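Local coordinates for regulatory protein SWI6 (Saccharomyces cerevisiae, PDB 2XFV) that joins SWI4 or MBP1 in the SBF and MBF complexes that drive cell-cycle-dependent transcription in budding yeast, this part being its amino-terminal domain, at residues 71-74 / 78-81; 85-90 / 94-99; 34-39 / 44-49. All coordinates share one frame; numbering follows the deposited sequence.

Contact 1 of 3, residues 71-74 / 78-81; sequences VNTD and ELWI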
ATOM      1  N   VAL A  71     -15.967   0.239 -12.302  1.00 15.66           N
ATOM      2  CA  VAL A  71     -16.915   0.008 -11.212  1.00 15.35           C
ATOM      3  C   VAL A  71     -17.809  -1.195 -11.484  1.00 17.70           C
ATOM      4  O   VAL A  71     -18.150  -1.489 -12.639  1.00 18.86           O
ATOM      5  CB  VAL A  71     -17.793   1.261 -10.896  1.00 18.80           C
ATOM      6  CG1 VAL A  71     -16.897   2.460 -10.474  1.00 16.54           C
ATOM      7  CG2 VAL A  71     -18.661   1.632 -12.094  1.00 14.51           C
ATOM      8  N   ASN A  72     -18.149  -1.906 -10.413  1.00 15.96           N
ATOM      9  CA  ASN A  72     -19.193  -2.911 -10.445  1.00 15.36           C
ATOM     10  C   ASN A  72     -20.492  -2.278  -9.964  1.00 16.29           C
ATOM     11  O   ASN A  72     -20.484  -1.335  -9.157  1.00 17.52           O
ATOM     12  CB  ASN A  72     -18.832  -4.121  -9.580  1.00 15.06           C
ATOM     13  CG  ASN A  72     -17.743  -4.971 -10.216  1.00 19.41           C
ATOM     14  OD1 ASN A  72     -18.009  -5.790 -11.105  1.00 25.57           O
ATOM     15  ND2 ASN A  72     -16.527  -4.768  -9.783  1.00 17.55           N
ATOM     16  N   THR A  73     -21.605  -2.791 -10.469  1.00 13.72           N
ATOM     17  CA  THR A  73     -22.916  -2.193 -10.198  1.00 12.96           C
ATOM     18  C   THR A  73     -23.778  -3.252  -9.547  1.00 14.44           C
ATOM     19  O   THR A  73     -23.778  -4.391 -10.008  1.00 16.11           O
ATOM     20  CB  THR A  73     -23.592  -1.753 -11.536  1.00 18.13           C
ATOM     21  OG1 THR A  73     -22.708  -0.880 -12.262  1.00 14.98           O
ATOM     22  CG2 THR A  73     -24.943  -1.034 -11.276  1.00 18.69           C
ATOM     23  N   ASP A  74     -24.496  -2.904  -8.478  1.00 14.14           N
ATOM     24  CA  ASP A  74     -25.408  -3.859  -7.822  1.00 14.83           C
ATOM     25  C   ASP A  74     -26.855  -3.706  -8.328  1.00 15.93           C
ATOM     26  O   ASP A  74     -27.122  -2.875  -9.200  1.00 15.81           O
ATOM     27  CB  ASP A  74     -25.322  -3.804  -6.268  1.00 14.71           C
ATOM     28  CG  ASP A  74     -25.885  -2.510  -5.657  1.00 19.49           C
ATOM     29  OD1 ASP A  74     -26.662  -1.785  -6.317  1.00 15.15           O
ATOM     30  OD2 ASP A  74     -25.561  -2.225  -4.476  1.00 14.06           O
ATOM     31  N   GLU A  78     -26.162   0.987  -7.170  1.00 13.74           N
ATOM     32  CA  GLU A  78     -25.049   1.523  -6.357  0.70 12.90           C
ATOM     33  C   GLU A  78     -23.726   0.997  -6.903  1.00 15.00           C
ATOM     34  O   GLU A  78     -23.657  -0.155  -7.373  1.00 13.40           O
ATOM     35  CB  GLU A  78     -25.178   1.146  -4.857  0.70 16.69           C
ATOM     36  CG  GLU A  78     -25.720   2.251  -3.924  0.70 28.06           C
ATOM     37  CD  GLU A  78     -25.462   2.004  -2.412  0.70 22.75           C
ATOM     38  OE1 GLU A  78     -24.899   2.902  -1.742  0.70 20.86           O
ATOM     39  OE2 GLU A  78     -25.836   0.937  -1.878  0.70 19.19           O
ATOM     40  N   LEU A  79     -22.681   1.819  -6.816  1.00 12.31           N
ATOM     41  CA  LEU A  79     -21.379   1.518  -7.418  1.00 14.23           C
ATOM     42  C   LEU A  79     -20.331   1.027  -6.425  1.00 14.52           C
ATOM     43  O   LEU A  79     -20.214   1.574  -5.322  1.00 13.74           O
ATOM     44  CB  LEU A  79     -20.839   2.754  -8.154  1.00 15.62           C
ATOM     45  CG  LEU A  79     -21.774   3.327  -9.230  1.00 15.08           C
ATOM     46  CD1 LEU A  79     -21.093   4.519  -9.916  1.00 17.20           C
ATOM     47  CD2 LEU A  79     -22.156   2.243 -10.259  1.00 14.97           C
ATOM     48  N   TRP A  80     -19.568   0.011  -6.847  1.00 13.27           N
ATOM     49  CA  TRP A  80     -18.581  -0.671  -6.011  1.00 13.15           C
ATOM     50  C   TRP A  80     -17.243  -0.809  -6.754  1.00 17.23           C
ATOM     51  O   TRP A  80     -17.220  -0.823  -7.988  1.00 16.44           O
ATOM     52  CB  TRP A  80     -19.107  -2.070  -5.643  1.00 11.76           C
ATOM     53  CG  TRP A  80     -20.393  -2.035  -4.827  1.00 13.56           C
ATOM     54  CD1 TRP A  80     -21.671  -1.862  -5.308  1.00 14.39           C
ATOM     55  CD2 TRP A  80     -20.517  -2.215  -3.406  1.00 13.32           C
ATOM     56  NE1 TRP A  80     -22.586  -1.891  -4.252  1.00 14.20           N
ATOM     57  CE2 TRP A  80     -21.901  -2.125  -3.086  1.00 14.71           C
ATOM     58  CE3 TRP A  80     -19.594  -2.464  -2.373  1.00 16.49           C
ATOM     59  CZ2 TRP A  80     -22.378  -2.253  -1.767  1.00 18.16           C
ATOM     60  CZ3 TRP A  80     -20.073  -2.588  -1.059  1.00 16.64           C
ATOM     61  CH2 TRP A  80     -21.454  -2.494  -0.774  1.00 16.28           C
ATOM     62  N   ILE A  81     -16.140  -0.921  -6.014  1.00 14.67           N
ATOM     63  CA  ILE A  81     -14.827  -1.145  -6.637  1.00 15.34           C
ATOM     64  C   ILE A  81     -14.154  -2.427  -6.135  1.00 17.86           C
ATOM     65  O   ILE A  81     -14.473  -2.919  -5.055  1.00 15.04           O
ATOM     66  CB  ILE A  81     -13.860   0.047  -6.414  1.00 13.55           C
ATOM     67  CG1 ILE A  81     -13.611   0.277  -4.911  1.00 14.52           C
ATOM     68  CG2 ILE A  81     -14.402   1.299  -7.113  1.00 13.87           C
ATOM     69  CD1 ILE A  81     -12.513   1.355  -4.615  1.00 15.23           C
TER
HETATM   70  O   HOH W   1     -27.228  -1.191  -2.623  1.00 16.34           O

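Contact 2 of 3, residues 85-90 / 94-99; sequences KCLQLL and NLFGLF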
ATOM      1  N   LYS A  85      -8.269  -2.322  -6.472  1.00 18.33           N
ATOM      2  CA  LYS A  85      -8.444  -0.894  -6.741  1.00 16.63           C
ATOM      3  C   LYS A  85      -8.544  -0.110  -5.427  1.00 17.46           C
ATOM      4  O   LYS A  85      -7.995   0.992  -5.306  1.00 18.79           O
ATOM      5  CB  LYS A  85      -9.672  -0.656  -7.650  1.00 19.94           C
ATOM      6  CG  LYS A  85      -9.981   0.816  -8.021  1.00 19.25           C
ATOM      7  CD  LYS A  85      -8.773   1.568  -8.627  1.00 21.46           C
ATOM      8  CE  LYS A  85      -8.379   1.085 -10.038  1.00 25.41           C
ATOM      9  NZ  LYS A  85      -7.100   1.736 -10.495  1.00 26.89           N
ATOM     10  N   CYS A  86      -9.233  -0.670  -4.435  1.00 17.92           N
ATOM     11  CA  CYS A  86      -9.265  -0.037  -3.120  1.00 15.48           C
ATOM     12  C   CYS A  86      -7.838   0.137  -2.587  1.00 20.70           C
ATOM     13  O   CYS A  86      -7.463   1.225  -2.138  1.00 15.81           O
ATOM     14  CB  CYS A  86     -10.128  -0.850  -2.137  1.00 15.48           C
ATOM     15  SG  CYS A  86     -10.075  -0.256  -0.418  1.00 18.74           S
ATOM     16  N   LEU A  87      -7.027  -0.917  -2.666  1.00 16.19           N
ATOM     17  CA  LEU A  87      -5.630  -0.818  -2.207  1.00 18.38           C
ATOM     18  C   LEU A  87      -4.822   0.208  -3.016  1.00 19.80           C
ATOM     19  O   LEU A  87      -4.046   0.994  -2.455  1.00 18.26           O
ATOM     20  CB  LEU A  87      -4.944  -2.195  -2.226  1.00 18.22           C
ATOM     21  CG  LEU A  87      -5.501  -3.190  -1.194  1.00 23.47           C
ATOM     22  CD1 LEU A  87      -5.261  -4.649  -1.602  1.00 22.39           C
ATOM     23  CD2 LEU A  87      -4.915  -2.908   0.182  1.00 23.96           C
ATOM     24  N   GLN A  88      -5.006   0.212  -4.331  1.00 17.51           N
ATOM     25  CA  GLN A  88      -4.337   1.199  -5.174  1.00 18.13           C
ATOM     26  C   GLN A  88      -4.666   2.637  -4.782  1.00 19.80           C
ATOM     27  O   GLN A  88      -3.772   3.493  -4.744  1.00 17.98           O
ATOM     28  CB  GLN A  88      -4.705   0.980  -6.641  1.00 19.60           C
ATOM     29  CG  GLN A  88      -3.978  -0.168  -7.288  1.00 24.46           C
ATOM     30  CD  GLN A  88      -4.423  -0.362  -8.711  1.00 29.41           C
ATOM     31  OE1 GLN A  88      -5.617  -0.307  -9.004  1.00 25.88           O
ATOM     32  NE2 GLN A  88      -3.470  -0.576  -9.612  1.00 24.84           N
ATOM     33  N   LEU A  89      -5.946   2.911  -4.524  1.00 17.29           N
ATOM     34  CA  LEU A  89      -6.379   4.255  -4.111  1.00 14.41           C
ATOM     35  C   LEU A  89      -5.817   4.653  -2.738  1.00 17.08           C
ATOM     36  O   LEU A  89      -5.389   5.790  -2.545  1.00 17.09           O
ATOM     37  CB  LEU A  89      -7.919   4.386  -4.131  1.00 14.80           C
ATOM     38  CG  LEU A  89      -8.598   4.264  -5.510  1.00 18.86           C
ATOM     39  CD1 LEU A  89     -10.137   4.294  -5.398  1.00 16.85           C
ATOM     40  CD2 LEU A  89      -8.104   5.340  -6.478  1.00 21.84           C
ATOM     41  N   LEU A  90      -5.818   3.733  -1.781  1.00 18.55           N
ATOM     42  CA  LEU A  90      -5.234   4.043  -0.476  1.00 18.09           C
ATOM     43  C   LEU A  90      -3.747   4.357  -0.607  1.00 18.70           C
ATOM     44  O   LEU A  90      -3.233   5.289   0.028  1.00 20.11           O
ATOM     45  CB  LEU A  90      -5.441   2.887   0.503  1.00 16.99           C
ATOM     46  CG  LEU A  90      -6.877   2.602   0.926  1.00 17.92           C
ATOM     47  CD1 LEU A  90      -6.903   1.316   1.753  1.00 14.66           C
ATOM     48  CD2 LEU A  90      -7.434   3.794   1.725  1.00 20.45           C
ATOM     49  N   ASN A  94      -1.814   8.007   0.029  1.00 18.94           N
ATOM     50  CA  ASN A  94      -0.976   7.827   1.211  0.64 22.49           C
ATOM     51  C   ASN A  94      -1.806   7.617   2.482  1.00 24.30           C
ATOM     52  O   ASN A  94      -1.517   8.175   3.547  1.00 22.21           O
ATOM     53  CB  ASN A  94       0.041   8.972   1.358  0.64 26.62           C
ATOM     54  CG  ASN A  94       1.083   8.978   0.237  0.64 34.85           C
ATOM     55  OD1 ASN A  94       1.402  10.026  -0.326  0.64 44.93           O
ATOM     56  ND2 ASN A  94       1.607   7.800  -0.095  0.64 27.27           N
ATOM     57  N   LEU A  95      -2.835   6.781   2.354  1.00 20.01           N
ATOM     58  CA  LEU A  95      -3.719   6.437   3.471  1.00 19.40           C
ATOM     59  C   LEU A  95      -3.651   4.951   3.829  1.00 24.95           C
ATOM     60  O   LEU A  95      -4.422   4.473   4.672  1.00 23.56           O
ATOM     61  CB  LEU A  95      -5.173   6.813   3.147  1.00 19.74           C
ATOM     62  CG  LEU A  95      -5.487   8.308   3.055  1.00 22.40           C
ATOM     63  CD1 LEU A  95      -6.956   8.527   2.723  1.00 23.25           C
ATOM     64  CD2 LEU A  95      -5.115   9.023   4.362  1.00 24.53           C
ATOM     65  N   PHE A  96      -2.756   4.204   3.188  1.00 26.85           N
ATOM     66  CA  PHE A  96      -2.668   2.785   3.512  1.00 28.73           C
ATOM     67  C   PHE A  96      -2.196   2.582   4.951  1.00 31.56           C
ATOM     68  O   PHE A  96      -2.699   1.706   5.663  1.00 33.10           O
ATOM     69  CB  PHE A  96      -1.777   1.997   2.547  1.00 29.12           C
ATOM     70  CG  PHE A  96      -1.785   0.522   2.828  1.00 37.12           C
ATOM     71  CD1 PHE A  96      -2.839  -0.268   2.401  1.00 39.89           C
ATOM     72  CD2 PHE A  96      -0.786  -0.062   3.593  1.00 48.41           C
ATOM     73  CE1 PHE A  96      -2.869  -1.625   2.680  1.00 45.06           C
ATOM     74  CE2 PHE A  96      -0.809  -1.417   3.878  1.00 53.35           C
ATOM     75  CZ  PHE A  96      -1.852  -2.201   3.416  1.00 52.95           C
ATOM     76  N   GLY A  97      -1.236   3.397   5.372  1.00 25.59           N
ATOM     77  CA  GLY A  97      -0.748   3.362   6.741  1.00 33.75           C
ATOM     78  C   GLY A  97      -1.873   3.580   7.739  1.00 30.96           C
ATOM     79  O   GLY A  97      -1.967   2.888   8.753  1.00 32.07           O
ATOM     80  N   LEU A  98      -2.739   4.541   7.447  1.00 26.90           N
ATOM     81  CA  LEU A  98      -3.845   4.865   8.342  1.00 33.03           C
ATOM     82  C   LEU A  98      -4.772   3.662   8.563  1.00 26.01           C
ATOM     83  O   LEU A  98      -5.318   3.495   9.654  1.00 25.85           O
ATOM     84  CB  LEU A  98      -4.629   6.078   7.821  1.00 29.07           C
ATOM     85  CG  LEU A  98      -5.769   6.619   8.692  1.00 32.14           C
ATOM     86  CD1 LEU A  98      -5.239   7.142  10.018  1.00 40.65           C
ATOM     87  CD2 LEU A  98      -6.540   7.701   7.954  1.00 30.66           C
ATOM     88  N   PHE A  99      -4.934   2.834   7.535  1.00 22.73           N
ATOM     89  CA  PHE A  99      -5.797   1.652   7.599  1.00 23.60           C
ATOM     90  C   PHE A  99      -5.038   0.327   7.747  1.00 26.83           C
ATOM     91  O   PHE A  99      -5.605  -0.738   7.502  1.00 23.55           O
ATOM     92  CB  PHE A  99      -6.684   1.571   6.353  1.00 22.05           C
ATOM     93  CG  PHE A  99      -7.780   2.608   6.308  1.00 23.58           C
ATOM     94  CD1 PHE A  99      -9.054   2.311   6.772  1.00 23.98           C
ATOM     95  CD2 PHE A  99      -7.539   3.873   5.785  1.00 22.51           C
ATOM     96  CE1 PHE A  99     -10.065   3.262   6.735  1.00 25.01           C
ATOM     97  CE2 PHE A  99      -8.546   4.831   5.742  1.00 21.25           C
ATOM     98  CZ  PHE A  99      -9.811   4.525   6.217  1.00 19.57           C
TER

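Contact 3 of 3, residues 34-39 / 44-49; sequences LPILQQ and GNINET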
ATOM      1  N   LEU A  34     -15.178   9.526  -2.727  1.00 17.16           N
ATOM      2  CA  LEU A  34     -15.287  10.634  -3.688  1.00 15.98           C
ATOM      3  C   LEU A  34     -14.878  12.032  -3.189  1.00 19.46           C
ATOM      4  O   LEU A  34     -14.187  12.761  -3.913  1.00 17.75           O
ATOM      5  CB  LEU A  34     -16.667  10.655  -4.366  1.00 14.59           C
ATOM      6  CG  LEU A  34     -17.001   9.369  -5.137  1.00 15.16           C
ATOM      7  CD1 LEU A  34     -18.421   9.456  -5.711  1.00 18.77           C
ATOM      8  CD2 LEU A  34     -15.983   9.099  -6.249  1.00 20.47           C
ATOM      9  N   PRO A  35     -15.313  12.429  -1.976  1.00 18.19           N
ATOM     10  CA  PRO A  35     -14.876  13.759  -1.509  1.00 18.38           C
ATOM     11  C   PRO A  35     -13.352  13.931  -1.449  1.00 19.43           C
ATOM     12  O   PRO A  35     -12.823  14.950  -1.914  1.00 18.93           O
ATOM     13  CB  PRO A  35     -15.495  13.859  -0.106  1.00 22.13           C
ATOM     14  CG  PRO A  35     -16.759  13.037  -0.215  1.00 24.92           C
ATOM     15  CD  PRO A  35     -16.385  11.867  -1.126  1.00 17.31           C
ATOM     16  N   ILE A  36     -12.656  12.944  -0.892  1.00 18.96           N
ATOM     17  CA  ILE A  36     -11.200  12.987  -0.811  1.00 18.84           C
ATOM     18  C   ILE A  36     -10.549  12.901  -2.189  1.00 19.41           C
ATOM     19  O   ILE A  36      -9.562  13.578  -2.462  1.00 19.55           O
ATOM     20  CB  ILE A  36     -10.662  11.876   0.125  1.00 22.54           C
ATOM     21  CG1 ILE A  36     -10.939  12.261   1.590  1.00 23.00           C
ATOM     22  CG2 ILE A  36      -9.173  11.648  -0.091  1.00 22.47           C
ATOM     23  CD1 ILE A  36     -10.762  11.108   2.569  1.00 23.55           C
ATOM     24  N   LEU A  37     -11.107  12.071  -3.062  1.00 16.16           N
ATOM     25  CA  LEU A  37     -10.552  11.926  -4.409  1.00 19.22           C
ATOM     26  C   LEU A  37     -10.657  13.217  -5.216  1.00 22.86           C
ATOM     27  O   LEU A  37      -9.735  13.573  -5.962  1.00 19.14           O
ATOM     28  CB  LEU A  37     -11.232  10.764  -5.152  1.00 16.08           C
ATOM     29  CG  LEU A  37     -10.631  10.357  -6.507  1.00 24.88           C
ATOM     30  CD1 LEU A  37      -9.146   9.987  -6.383  1.00 24.23           C
ATOM     31  CD2 LEU A  37     -11.425   9.187  -7.120  1.00 23.14           C
ATOM     32  N   GLN A  38     -11.787  13.909  -5.089  1.00 17.55           N
ATOM     33  CA  GLN A  38     -11.974  15.194  -5.764  1.00 20.95           C
ATOM     34  C   GLN A  38     -10.975  16.247  -5.264  1.00 27.54           C
ATOM     35  O   GLN A  38     -10.381  16.999  -6.059  1.00 23.13           O
ATOM     36  CB  GLN A  38     -13.423  15.692  -5.582  1.00 21.96           C
ATOM     37  CG  GLN A  38     -13.730  17.030  -6.275  1.00 24.05           C
ATOM     38  CD  GLN A  38     -13.683  16.937  -7.793  1.00 35.25           C
ATOM     39  OE1 GLN A  38     -12.924  17.657  -8.451  1.00 47.77           O
ATOM     40  NE2 GLN A  38     -14.490  16.049  -8.358  1.00 27.01           N
ATOM     41  N   GLN A  39     -10.781  16.311  -3.949  1.00 19.64           N
ATOM     42  CA  GLN A  39      -9.828  17.265  -3.387  1.00 19.57           C
ATOM     43  C   GLN A  39      -8.400  16.945  -3.834  1.00 24.09           C
ATOM     44  O   GLN A  39      -7.629  17.840  -4.184  1.00 29.33           O
ATOM     45  CB  GLN A  39      -9.920  17.303  -1.853  1.00 20.67           C
ATOM     46  CG  GLN A  39      -9.095  18.419  -1.226  1.00 22.47           C
ATOM     47  CD  GLN A  39      -9.583  19.798  -1.635  1.00 32.07           C
ATOM     48  OE1 GLN A  39     -10.748  20.136  -1.439  1.00 32.54           O
ATOM     49  NE2 GLN A  39      -8.691  20.600  -2.206  1.00 35.01           N
ATOM     50  N   GLY A  44      -4.217  18.400  -4.633  1.00 30.87           N
ATOM     51  CA  GLY A  44      -3.245  17.405  -4.218  1.00 33.22           C
ATOM     52  C   GLY A  44      -3.077  17.295  -2.714  1.00 34.69           C
ATOM     53  O   GLY A  44      -2.201  16.563  -2.239  1.00 35.22           O
ATOM     54  N   ASN A  45      -3.911  18.014  -1.962  1.00 29.13           N
ATOM     55  CA  ASN A  45      -3.824  18.036  -0.498  1.00 27.24           C
ATOM     56  C   ASN A  45      -5.140  17.591   0.142  1.00 30.03           C
ATOM     57  O   ASN A  45      -6.073  18.381   0.276  1.00 27.90           O
ATOM     58  CB  ASN A  45      -3.454  19.436  -0.000  1.00 37.19           C
ATOM     59  CG  ASN A  45      -3.315  19.504   1.517  1.00 43.67           C
ATOM     60  OD1 ASN A  45      -3.513  18.505   2.220  1.00 36.95           O
ATOM     61  ND2 ASN A  45      -2.972  20.687   2.029  1.00 43.70           N
ATOM     62  N   ILE A  46      -5.215  16.326   0.545  1.00 22.72           N
ATOM     63  CA  ILE A  46      -6.476  15.780   1.031  1.00 25.26           C
ATOM     64  C   ILE A  46      -6.885  16.322   2.394  1.00 24.33           C
ATOM     65  O   ILE A  46      -8.062  16.214   2.787  1.00 22.40           O
ATOM     66  CB  ILE A  46      -6.463  14.238   1.059  1.00 26.36           C
ATOM     67  CG1 ILE A  46      -5.410  13.722   2.040  1.00 30.69           C
ATOM     68  CG2 ILE A  46      -6.201  13.688  -0.347  1.00 28.58           C
ATOM     69  CD1 ILE A  46      -5.409  12.209   2.167  1.00 35.25           C
ATOM     70  N   ASN A  47      -5.922  16.896   3.120  1.00 24.67           N
ATOM     71  CA  ASN A  47      -6.207  17.431   4.451  1.00 27.11           C
ATOM     72  C   ASN A  47      -7.072  18.684   4.409  1.00 32.30           C
ATOM     73  O   ASN A  47      -7.547  19.138   5.445  1.00 32.34           O
ATOM     74  CB  ASN A  47      -4.920  17.698   5.243  1.00 31.05           C
ATOM     75  CG  ASN A  47      -4.130  16.433   5.504  1.00 45.43           C
ATOM     76  OD1 ASN A  47      -2.933  16.364   5.221  1.00 59.72           O
ATOM     77  ND2 ASN A  47      -4.799  15.416   6.026  1.00 43.04           N
ATOM     78  N   GLU A  48      -7.272  19.250   3.221  1.00 31.95           N
ATOM     79  CA  GLU A  48      -8.169  20.398   3.107  1.00 40.56           C
ATOM     80  C   GLU A  48      -9.524  20.042   2.487  1.00 38.22           C
ATOM     81  O   GLU A  48     -10.281  20.932   2.086  1.00 33.26           O
ATOM     82  CB  GLU A  48      -7.505  21.573   2.374  1.00 41.25           C
ATOM     83  CG  GLU A  48      -7.098  21.307   0.936  1.00 41.31           C
ATOM     84  CD  GLU A  48      -6.342  22.481   0.321  1.00 43.22           C
ATOM     85  OE1 GLU A  48      -6.417  23.596   0.879  1.00 56.03           O
ATOM     86  OE2 GLU A  48      -5.673  22.287  -0.718  1.00 41.39           O
ATOM     87  N   THR A  49      -9.830  18.745   2.430  1.00 28.22           N
ATOM     88  CA  THR A  49     -11.157  18.291   2.003  1.00 24.74           C
ATOM     89  C   THR A  49     -12.234  18.949   2.852  1.00 31.73           C
ATOM     90  O   THR A  49     -12.134  19.012   4.080  1.00 29.88           O
ATOM     91  CB  THR A  49     -11.313  16.754   2.092  1.00 23.46           C
ATOM     92  OG1 THR A  49     -10.271  16.128   1.334  1.00 22.36           O
ATOM     93  CG2 THR A  49     -12.674  16.301   1.523  1.00 23.79           C
TER

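Contact 1 of 3, residues 71-74 / 78-81
The indole of W80 meets D74 edge-on: NE1 donates to D74 OD2 at 3.0 Å, and the acceptor lies almost in the ring plane. The carboxylate plane is turned 57° from the ring, and the N-H reaches OD2 from above that plane. N72 O stands at another part of the ring's edge, beside CD1. The opposing segment thus meets only the edge of the indole; H27 and L29 also pack against this side chain. With CG set between backbone N and carbonyl carbon (chi1 69°), D74 turns its carboxylate back across the hairpin. OD1 takes the backbone N-H of E78 at 2.9 Å and that of R76, the latter closing an Asx turn. Were D74 an alanine, the indole N-H and the amides of R76 and E78 would probably lose their acceptor, freeing the turn to flex. Behind the turn, N72 and W80 form an antiparallel hydrogen-bonded pair, N72 N to W80 O and W80 N to N72 O both 2.8 Å, while D74 N adds a bond to E78 O. T73 and L79 are a non-hydrogen-bonded pair on the other face, where L79 CD2 makes an apolar contact with V71 CG2 at 4.0 Å and T73 OG1 lies alongside. The hairpin follows helix 57-67 and pairs with strand 28-29, a topology consistent with the wing of a winged helix-turn-helix domain. A short aspartate suits the position, since both its oxygens reach polar hydrogens of the turn and the next strand. OD2 also lies 4.1 Å from E78 OE2, a less certain position; a water donating to both carboxylates, together with the N-H donors, probably eases the like-charge repulsion.

Contact 2 of 3, residues 85-90 / 94-99
N94 and L95 carry the chain away from L90 at the end of helix 83-92. N94 has positive phi (55°), which asparagine tolerates better than most residues, and the turn is a Schellman motif. Its six-to-one bond runs from L95 N to L90 O, 2.8 Å and nearly straight at 167°. The side chain of L95 crosses that of L90 at about a right angle, CB lying 4.0 Å from L90 CD2, and beyond this it packs on L17 and I46. Next comes F96, whose CG lies anti to the backbone N (chi1 -175°); this carries the ring alongside the helix to L87. There L87 CD2 touches CE1 at 3.5 Å, from the edge and near the ring plane, while L90 CB faces F96 CB. The same ring makes an edge-to-face stack with F103 of the second subunit and packs on L87 of that subunit, so a contact within one chain is also part of the interface between the two copies in this assembly. F99 closes the run: its CD2 comes within 4.1 Å of L90 CD2, and F99 also packs on V5, R7, L17 and L19 of strands 2-9 and 15-22. L90 is therefore met by three partners, and leucine suits the place because its CB sits by F96 while the CD2 methyl of the fork reaches L95 and F99. The clear bond across the contact, L95 N to L90 O, serves the carbonyl of buried L90 in the last turn of the helix, and the side chains that meet are apolar, well matched to a site shared between core and subunit interface.

Contact 3 of 3, residues 34-39 / 44-49
I36 and I46 meet methyl to methyl, their CG2 atoms 3.6 Å apart, at the tightly packed side of this contact. Here the loop after helix 34-43 folds back over the helix it has just left. T49 fits close by: its OG1 lies 3.4 Å from Q39 CB and its CG2 rests 3.7 Å from P35 O. The hydroxyl is buried but not wasted, for OG1 donates to I46 O at 2.6 Å, and T49 N donates to that same oxygen from the same face of its carbonyl plane. Two bonds thus grip I46 O and lock the short 3-10 turn, while the threonine methyl is left to pack on the helix; a residue that is polar on one branch and apolar on the other suits both demands. Q39 completes the tight part: with CG anti to its N (chi1 -172°) and a bend at chi2, it lays CG against N45 O at 3.4 Å and slides past T49 in the opposite sense. Toward its amide end the contact is looser. The Q39 side chain crosses that of E48 at about a right angle, their planar ends turned 51° apart, and NE2 touches the methylene CG of E48 at 3.6 Å; Q39 NE2 and E48 OE2 each hydrogen-bond to T43 OG1 instead. G44 N makes a weak bond to Q39 O; its positive phi favours glycine. Beyond it N45 OD1 accepts from N47 N at 3.0 Å, an Asx turn that starts the 3-10 segment. Around the contact, I36 and T49 lean on I15 of strand 15-22, I46 lies against L9 of strand 2-9, and I36 reaches L93 beyond helix 83-92. On its other flank helix 34-43 packs, through L34, L37 and Q38, against helix 57-67.

Along the chain contact 3 comes first, then contact 1, then contact 2, and all three belong to the Swi6 amino-terminal domain. Contacts 1 and 3 have centres about 21 Å apart, on opposite sides of the chain's centre, and do not touch. Contact 2 joins them: its centre is about 19 Å from that of contact 1 and 14 Å from that of contact 3. I81 of the hairpin packs on C86 and L89 of helix 83-92, which follows directly, while L95 meets I46. Helix 83-92 and the chain after it therefore connect the three-stranded sheet with the loop after helix 34-43; of the three, contact 2 is the one within reach of the second subunit.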